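Local coordinates for CEP104 (Gallus gallus, PDB 5JO8), which is a centriolar protein whose TOG domain probably binds microtubules or tubulin, as other TOG domains do, at residues A190-V194 against Y229-D233; F219-L224 against A235-I239; I239-R244 against G273-I277. All blocks are in the same frame, centred on the assembly; numbering follows the deposited sequence. Where two conformers were deposited one is given.

Contact 1: residues A190-V194 against Y229-D233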
loop_
_atom_site.group_PDB
_atom_site.type_symbol
_atom_site.label_atom_id
_atom_site.label_comp_id
_atom_site.label_asym_id
_atom_site.label_seq_id
_atom_site.Cartn_x
_atom_site.Cartn_y
_atom_site.Cartn_z
ATOM N N ALA A 190 8.196 7.706 -6.691
ATOM C CA ALA A 190 7.312 8.848 -6.900
ATOM C C ALA A 190 6.342 8.581 -8.034
ATOM O O ALA A 190 5.157 8.887 -7.937
ATOM C CB ALA A 190 8.133 10.092 -7.210
ATOM N N MET A 191 6.857 8.026 -9.122
ATOM C CA MET A 191 6.029 7.694 -10.269
ATOM C C MET A 191 4.930 6.712 -9.896
ATOM O O MET A 191 3.777 6.885 -10.280
ATOM C CB MET A 191 6.882 7.113 -11.393
ATOM C CG MET A 191 7.569 8.154 -12.254
ATOM S SD MET A 191 6.380 9.259 -13.038
ATOM C CE MET A 191 5.428 8.101 -14.025
ATOM N N SER A 192 5.291 5.674 -9.149
ATOM C CA SER A 192 4.320 4.684 -8.718
ATOM C C SER A 192 3.247 5.319 -7.861
ATOM O O SER A 192 2.071 4.992 -7.987
ATOM C CB SER A 192 5.006 3.582 -7.918
ATOM O OG SER A 192 5.800 2.761 -8.762
ATOM N N ARG A 193 3.660 6.246 -7.010
ATOM C CA ARG A 193 2.697 6.895 -6.132
ATOM C C ARG A 193 1.712 7.764 -6.904
ATOM O O ARG A 193 0.508 7.668 -6.688
ATOM C CB ARG A 193 3.378 7.704 -5.031
ATOM C CG ARG A 193 2.390 8.164 -3.964
ATOM C CD ARG A 193 2.532 7.367 -2.659
ATOM N NE ARG A 193 3.594 7.945 -1.838
ATOM C CZ ARG A 193 3.482 9.084 -1.163
ATOM N NH1 ARG A 193 2.350 9.774 -1.202
ATOM N NH2 ARG A 193 4.507 9.541 -0.458
ATOM N N VAL A 194 2.194 8.606 -7.819
ATOM C CA VAL A 194 1.253 9.437 -8.567
ATOM C C VAL A 194 0.339 8.595 -9.451
ATOM O O VAL A 194 -0.840 8.913 -9.619
ATOM C CB VAL A 194 1.937 10.579 -9.339
ATOM C CG1 VAL A 194 2.511 11.580 -8.363
ATOM C CG2 VAL A 194 3.037 10.046 -10.263
ATOM N N TYR A 229 10.129 15.387 -14.546
ATOM C CA TYR A 229 9.018 15.777 -15.410
ATOM C C TYR A 229 7.874 14.766 -15.424
ATOM O O TYR A 229 6.709 15.139 -15.332
ATOM C CB TYR A 229 9.503 16.022 -16.849
ATOM C CG TYR A 229 8.367 16.169 -17.848
ATOM C CD1 TYR A 229 7.738 17.389 -18.041
ATOM C CD2 TYR A 229 7.916 15.081 -18.578
ATOM C CE1 TYR A 229 6.696 17.527 -18.947
ATOM C CE2 TYR A 229 6.872 15.206 -19.482
ATOM C CZ TYR A 229 6.267 16.427 -19.662
ATOM O OH TYR A 229 5.234 16.537 -20.569
ATOM N N GLU A 230 8.211 13.492 -15.563
ATOM C CA GLU A 230 7.199 12.456 -15.711
ATOM C C GLU A 230 6.283 12.402 -14.470
ATOM O O GLU A 230 5.082 12.158 -14.585
ATOM C CB GLU A 230 7.865 11.109 -16.008
ATOM C CG GLU A 230 6.944 10.066 -16.579
ATOM C CD GLU A 230 7.691 8.838 -17.058
ATOM O OE1 GLU A 230 8.941 8.853 -17.029
ATOM O OE2 GLU A 230 7.027 7.866 -17.476
ATOM N N VAL A 231 6.858 12.668 -13.300
ATOM C CA VAL A 231 6.087 12.765 -12.057
ATOM C C VAL A 231 5.135 13.963 -12.080
ATOM O O VAL A 231 3.940 13.837 -11.782
ATOM C CB VAL A 231 7.014 12.843 -10.836
ATOM C CG1 VAL A 231 6.187 12.955 -9.548
ATOM C CG2 VAL A 231 7.929 11.634 -10.773
ATOM N N ARG A 232 5.661 15.131 -12.437
ATOM C CA ARG A 232 4.836 16.326 -12.517
ATOM C C ARG A 232 3.709 16.148 -13.522
ATOM O O ARG A 232 2.608 16.651 -13.320
ATOM C CB ARG A 232 5.675 17.556 -12.903
ATOM C CG ARG A 232 6.797 17.873 -11.927
ATOM C CD ARG A 232 7.453 19.216 -12.220
ATOM N NE ARG A 232 8.041 19.283 -13.558
ATOM C CZ ARG A 232 9.285 18.920 -13.857
ATOM N NH1 ARG A 232 9.728 19.038 -15.103
ATOM N NH2 ARG A 232 10.093 18.446 -12.918
ATOM N N ASP A 233 3.991 15.442 -14.612
ATOM C CA ASP A 233 2.994 15.261 -15.652
ATOM C C ASP A 233 1.791 14.453 -15.163
ATOM O O ASP A 233 0.654 14.772 -15.505
ATOM C CB ASP A 233 3.616 14.632 -16.899
ATOM C CG ASP A 233 2.608 14.419 -18.011
ATOM O OD1 ASP A 233 2.177 15.421 -18.618
ATOM O OD2 ASP A 233 2.252 13.253 -18.282
#

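Contact 2: residues F219-L224 against A235-I239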
loop_
_atom_site.group_PDB
_atom_site.type_symbol
_atom_site.label_atom_id
_atom_site.label_comp_id
_atom_site.label_asym_id
_atom_site.label_seq_id
_atom_site.Cartn_x
_atom_site.Cartn_y
_atom_site.Cartn_z
ATOM N N PHE A 219 -1.941 16.737 -2.332
ATOM C CA PHE A 219 -0.995 15.770 -2.886
ATOM C C PHE A 219 -0.479 16.175 -4.268
ATOM O O PHE A 219 0.731 16.241 -4.496
ATOM C CB PHE A 219 -1.625 14.375 -2.952
ATOM C CG PHE A 219 -0.781 13.375 -3.689
ATOM C CD1 PHE A 219 0.306 12.776 -3.074
ATOM C CD2 PHE A 219 -1.055 13.054 -5.021
ATOM C CE1 PHE A 219 1.099 11.860 -3.758
ATOM C CE2 PHE A 219 -0.270 12.139 -5.709
ATOM C CZ PHE A 219 0.803 11.538 -5.079
ATOM N N ALA A 220 -1.406 16.448 -5.183
ATOM C CA ALA A 220 -1.053 16.745 -6.573
ATOM C C ALA A 220 -0.225 18.018 -6.687
ATOM O O ALA A 220 0.740 18.061 -7.452
ATOM C CB ALA A 220 -2.309 16.848 -7.426
ATOM N N THR A 221 -0.582 19.054 -5.930
ATOM C CA THR A 221 0.168 20.297 -6.041
ATOM C C THR A 221 1.559 20.108 -5.433
ATOM O O THR A 221 2.537 20.698 -5.898
ATOM C CB THR A 221 -0.571 21.516 -5.430
ATOM O OG1 THR A 221 -0.859 21.274 -4.050
ATOM C CG2 THR A 221 -1.872 21.797 -6.180
ATOM N N GLY A 222 1.655 19.259 -4.417
ATOM C CA GLY A 222 2.953 18.885 -3.891
ATOM C C GLY A 222 3.795 18.192 -4.949
ATOM O O GLY A 222 4.978 18.497 -5.114
ATOM N N ALA A 223 3.177 17.262 -5.674
ATOM C CA ALA A 223 3.871 16.496 -6.705
ATOM C C ALA A 223 4.341 17.364 -7.882
ATOM O O ALA A 223 5.261 16.979 -8.598
ATOM C CB ALA A 223 2.989 15.341 -7.204
ATOM N N LEU A 224 3.708 18.523 -8.070
ATOM C CA LEU A 224 4.101 19.447 -9.138
ATOM C C LEU A 224 5.484 20.019 -8.881
ATOM O O LEU A 224 6.119 20.554 -9.793
ATOM C CB LEU A 224 3.103 20.600 -9.260
ATOM C CG LEU A 224 1.705 20.307 -9.808
ATOM C CD1 LEU A 224 0.839 21.559 -9.775
ATOM C CD2 LEU A 224 1.803 19.745 -11.218
ATOM N N ALA A 235 0.840 14.402 -12.036
ATOM C CA ALA A 235 0.190 15.342 -11.128
ATOM C C ALA A 235 -0.732 16.300 -11.893
ATOM O O ALA A 235 -1.858 16.564 -11.466
ATOM C CB ALA A 235 1.228 16.097 -10.310
ATOM N N LEU A 236 -0.271 16.773 -13.053
ATOM C CA LEU A 236 -1.114 17.603 -13.905
ATOM C C LEU A 236 -2.369 16.866 -14.358
ATOM O O LEU A 236 -3.459 17.420 -14.327
ATOM C CB LEU A 236 -0.335 18.068 -15.129
ATOM C CG LEU A 236 0.795 19.051 -14.879
ATOM C CD1 LEU A 236 1.641 19.135 -16.138
ATOM C CD2 LEU A 236 0.221 20.412 -14.511
ATOM N N ARG A 237 -2.212 15.620 -14.793
ATOM C CA ARG A 237 -3.362 14.816 -15.211
ATOM C C ARG A 237 -4.391 14.673 -14.099
ATOM O O ARG A 237 -5.597 14.727 -14.340
ATOM C CB ARG A 237 -2.923 13.430 -15.683
ATOM C CG ARG A 237 -2.075 13.462 -16.940
ATOM C CD ARG A 237 -2.209 12.165 -17.728
ATOM N NE ARG A 237 -1.833 10.980 -16.960
ATOM C CZ ARG A 237 -0.616 10.441 -16.955
ATOM N NH1 ARG A 237 0.357 10.989 -17.673
ATOM N NH2 ARG A 237 -0.368 9.354 -16.234
ATOM N N ILE A 238 -3.910 14.509 -12.869
ATOM C CA ILE A 238 -4.794 14.372 -11.725
ATOM C C ILE A 238 -5.591 15.661 -11.547
ATOM O O ILE A 238 -6.811 15.634 -11.374
ATOM C CB ILE A 238 -3.982 14.009 -10.472
ATOM C CG1 ILE A 238 -3.520 12.549 -10.528
ATOM C CG2 ILE A 238 -4.790 14.253 -9.199
ATOM C CD1 ILE A 238 -2.434 12.217 -9.525
ATOM N N ILE A 239 -4.892 16.784 -11.615
ATOM C CA ILE A 239 -5.535 18.078 -11.447
ATOM C C ILE A 239 -6.542 18.357 -12.565
ATOM O O ILE A 239 -7.656 18.809 -12.299
ATOM C CB ILE A 239 -4.501 19.195 -11.291
ATOM C CG1 ILE A 239 -3.734 18.998 -9.981
ATOM C CG2 ILE A 239 -5.187 20.573 -11.297
ATOM C CD1 ILE A 239 -2.478 19.802 -9.887
#

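Contact 3: residues I239-R244 against G273-I277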
loop_
_atom_site.group_PDB
_atom_site.type_symbol
_atom_site.label_atom_id
_atom_site.label_comp_id
_atom_site.label_asym_id
_atom_site.label_seq_id
_atom_site.Cartn_x
_atom_site.Cartn_y
_atom_site.Cartn_z
ATOM N N ILE A 239 -4.892 16.784 -11.615
ATOM C CA ILE A 239 -5.535 18.078 -11.447
ATOM C C ILE A 239 -6.542 18.357 -12.565
ATOM O O ILE A 239 -7.656 18.809 -12.299
ATOM C CB ILE A 239 -4.501 19.195 -11.291
ATOM C CG1 ILE A 239 -3.734 18.998 -9.981
ATOM C CG2 ILE A 239 -5.187 20.573 -11.297
ATOM C CD1 ILE A 239 -2.478 19.802 -9.887
ATOM N N PHE A 240 -6.160 18.075 -13.809
ATOM C CA PHE A 240 -7.065 18.283 -14.937
ATOM C C PHE A 240 -8.315 17.426 -14.784
ATOM O O PHE A 240 -9.422 17.866 -15.078
ATOM C CB PHE A 240 -6.372 17.950 -16.262
ATOM C CG PHE A 240 -5.400 18.998 -16.726
ATOM C CD1 PHE A 240 -5.715 20.348 -16.644
ATOM C CD2 PHE A 240 -4.176 18.637 -17.259
ATOM C CE1 PHE A 240 -4.819 21.316 -17.088
ATOM C CE2 PHE A 240 -3.277 19.597 -17.704
ATOM C CZ PHE A 240 -3.597 20.938 -17.614
ATOM N N GLY A 241 -8.132 16.196 -14.322
ATOM C CA GLY A 241 -9.255 15.314 -14.062
ATOM C C GLY A 241 -10.224 15.913 -13.058
ATOM O O GLY A 241 -11.440 15.921 -13.266
ATOM N N MET A 242 -9.674 16.432 -11.966
ATOM C CA MET A 242 -10.470 17.049 -10.916
ATOM C C MET A 242 -11.164 18.310 -11.417
ATOM O O MET A 242 -12.319 18.567 -11.074
ATOM C CB MET A 242 -9.588 17.409 -9.719
ATOM C CG MET A 242 -8.863 16.235 -9.109
ATOM S SD MET A 242 -9.633 15.686 -7.585
ATOM C CE MET A 242 -11.095 14.884 -8.219
ATOM N N TYR A 243 -10.444 19.091 -12.217
ATOM C CA TYR A 243 -10.942 20.368 -12.717
ATOM C C TYR A 243 -12.224 20.206 -13.522
ATOM O O TYR A 243 -13.111 21.063 -13.479
ATOM C CB TYR A 243 -9.880 21.038 -13.589
ATOM C CG TYR A 243 -10.330 22.340 -14.213
ATOM C CD1 TYR A 243 -10.320 23.521 -13.480
ATOM C CD2 TYR A 243 -10.756 22.391 -15.535
ATOM C CE1 TYR A 243 -10.724 24.720 -14.047
ATOM C CE2 TYR A 243 -11.166 23.583 -16.108
ATOM C CZ TYR A 243 -11.148 24.742 -15.359
ATOM O OH TYR A 243 -11.553 25.931 -15.921
ATOM N N ARG A 244 -12.312 19.109 -14.267
ATOM C CA ARG A 244 -13.482 18.838 -15.092
ATOM C C ARG A 244 -14.738 18.715 -14.238
ATOM O O ARG A 244 -15.827 19.099 -14.663
ATOM C CB ARG A 244 -13.272 17.564 -15.913
ATOM C CG ARG A 244 -12.115 17.642 -16.887
ATOM C CD ARG A 244 -11.937 16.337 -17.658
ATOM N NE ARG A 244 -10.837 16.436 -18.614
ATOM C CZ ARG A 244 -10.970 16.872 -19.861
ATOM N NH1 ARG A 244 -12.159 17.252 -20.308
ATOM N NH2 ARG A 244 -9.911 16.930 -20.659
ATOM N N GLY A 273 -4.556 24.701 -20.128
ATOM C CA GLY A 273 -5.279 23.445 -20.140
ATOM C C GLY A 273 -6.686 23.621 -19.617
ATOM O O GLY A 273 -7.631 23.078 -20.180
ATOM N N PHE A 274 -6.830 24.379 -18.525
ATOM C CA PHE A 274 -8.147 24.668 -17.988
ATOM C C PHE A 274 -9.018 25.360 -19.042
ATOM O O PHE A 274 -10.189 25.020 -19.228
ATOM C CB PHE A 274 -8.048 25.568 -16.751
ATOM C CG PHE A 274 -7.491 24.893 -15.518
ATOM C CD1 PHE A 274 -7.420 23.507 -15.405
ATOM C CD2 PHE A 274 -7.051 25.666 -14.455
ATOM C CE1 PHE A 274 -6.907 22.915 -14.252
ATOM C CE2 PHE A 274 -6.546 25.086 -13.307
ATOM C CZ PHE A 274 -6.474 23.710 -13.202
ATOM N N THR A 275 -8.443 26.354 -19.705
ATOM C CA THR A 275 -9.169 27.099 -20.724
ATOM C C THR A 275 -9.512 26.207 -21.925
ATOM O O THR A 275 -10.563 26.371 -22.539
ATOM C CB THR A 275 -8.389 28.350 -21.144
ATOM O OG1 THR A 275 -8.235 29.211 -20.007
ATOM C CG2 THR A 275 -9.124 29.116 -22.253
ATOM N N LYS A 276 -8.641 25.245 -22.231
ATOM C CA LYS A 276 -8.943 24.237 -23.255
ATOM C C LYS A 276 -10.138 23.372 -22.856
ATOM O O LYS A 276 -10.974 23.034 -23.693
ATOM C CB LYS A 276 -7.722 23.359 -23.531
ATOM C CG LYS A 276 -6.599 24.084 -24.245
ATOM C CD LYS A 276 -5.395 23.189 -24.476
ATOM C CE LYS A 276 -4.331 23.916 -25.288
ATOM N NZ LYS A 276 -3.206 23.020 -25.681
ATOM N N ILE A 277 -10.208 23.012 -21.575
ATOM C CA ILE A 277 -11.320 22.237 -21.045
ATOM C C ILE A 277 -12.604 23.065 -21.029
ATOM O O ILE A 277 -13.699 22.543 -21.256
ATOM C CB ILE A 277 -10.971 21.656 -19.645
ATOM C CG1 ILE A 277 -9.812 20.659 -19.766
ATOM C CG2 ILE A 277 -12.188 21.011 -19.002
ATOM C CD1 ILE A 277 -9.183 20.263 -18.434
#

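Contact 1: residues A190-V194 against Y229-D233
V231 points CG1 opposite its backbone N (chi1 180°), which sets CG2 beside that nitrogen and against M191. M191 answers, in the one of its two deposited conformers described here, with CG anti to its carbonyl carbon (chi1 -83°) and bends at chi2 and chi3 that swing the sulfur over to the other helix. M191 SD then sits 3.6 Å from V231 CG2, the two side chains running antiparallel alongside one another. M191 CE reaches 3.6 Å from E230 CG, on an extended glutamate chain that lies crosswise to the methionine. Both approaches hold for this conformer alone and are less certain. The partners belong to helices 187-204 and 229-245, whose segments run nearly parallel, axes 9.2 Å apart at the closest and 10° between directions, a side-by-side packing familiar from the HEAT-repeat solenoid of TOG domains. The firmer part of the contact is V231 between A190 and V194, one helical turn apart. A190 CB meets V231 CG2 at 3.9 Å, and V194 CG1 meets V231 CG1 at 4.1 Å. F219 and A223 of helix 213-223 pack on V194 as well.

Contact 2: residues F219-L224 against A235-I239
A220 and A223 on helix 213-223 face A235 on helix 229-245 across an antiparallel helical hairpin, the building element of the HEAT-repeat solenoid that TOG domains adopt. The axes of the two segments approach to 8.8 Å and cross at -148°, and methyl groups fill the interface: A223 CB touches A235 CB at 3.6 Å, while the same A235 methyl lies 3.5 Å from A220 O, so side chain meets backbone directly. Around this small-residue centre the longer side chains are placed by their torsions. L224 holds CG beside its backbone N (chi1 -70°) and extends onward (chi2 177°), which divides its two methyls between different partners. L224 CD2 lies against A235 CB and, at 3.7 Å, against L236 CD2, the two leucine side chains being roughly perpendicular. L224 CD1 instead meets I239 CD1 tip to tip at 3.8 Å. L236 starts out pointing away from helix 213-223, and it is the far end of its chain that comes back to L224; L266 and L270 of helix 265-276 pack against it too. I239 carries its long branch beside its own backbone N, laying CG1 3.6 Å from A220 CB. T221 adds a looser touch of CG2 on the end of I239, its hydroxyl being hydrogen-bonded to M217 O within its own helix. I238 shares itself in another way: CG2, placed opposite the backbone N, leans on A220 CB at 4.0 Å, whereas the longer branch runs toward F219, a ring that R193, V194 and V197 of helix 187-204 also contact. There I238 CD1 approaches the phenylalanine at its edge, near the ring plane, 4.4 Å from F219 CE2.

Contact 3: residues I239-R244 against G273-I277
An aromatic cluster joins the C-terminal part of helix 229-245 to the end of helix 265-276, the last helix of the chain: F240 and Y243 from one side, F274 from the other. Y243 and F274 form an offset stack, with ring centroids 3.9 Å apart and planes inclined by only 11°. Y243 owes its part in this to a first torsion of 177°, which sends the ring away from its own backbone N and over F274. The overlap is close, Y243 CG lying 3.4 Å from F274 CD1, and F274 CB sits over the same tyrosine face as a CH-pi donor. The stack packs helix 265-276 against helix 229-245 at the C-terminal end of the helical solenoid, with I250 and L251 of helix 247-253 also touching F274. I239 CG2 meets the edge of the F274 ring, 3.9 Å from CZ. F240 approaches F274 obliquely, planes at 89°, with F240 CD1 nearest F274 CE1. Because G273 has no side chain, F240 CE1 comes within 3.7 Å of G273 CA. I277 CD1 touches both F240 CD1 and Y243 CD2, while I277 CG1 lies over one face of the R244 guanidinium, 3.8 Å from NH2.

Overall arrangement
Helix 229-245 takes part in all three contacts, which follow one another along its length. Contacts 1 and 2 have centres 9 Å apart and touch directly, V194 O lying 3.7 Å from I238 CD1, so helices 187-204, 213-223 and 229-245 share one apolar core; along the chain their segments alternate. Contacts 2 and 3, with centres 12 Å apart, are joined through I239, which belongs to both. Contacts 1 and 3 do not touch: their centres are 18 Å apart and their nearest atoms about 6 Å. The series thus runs from within the solenoid toward its C-terminal end.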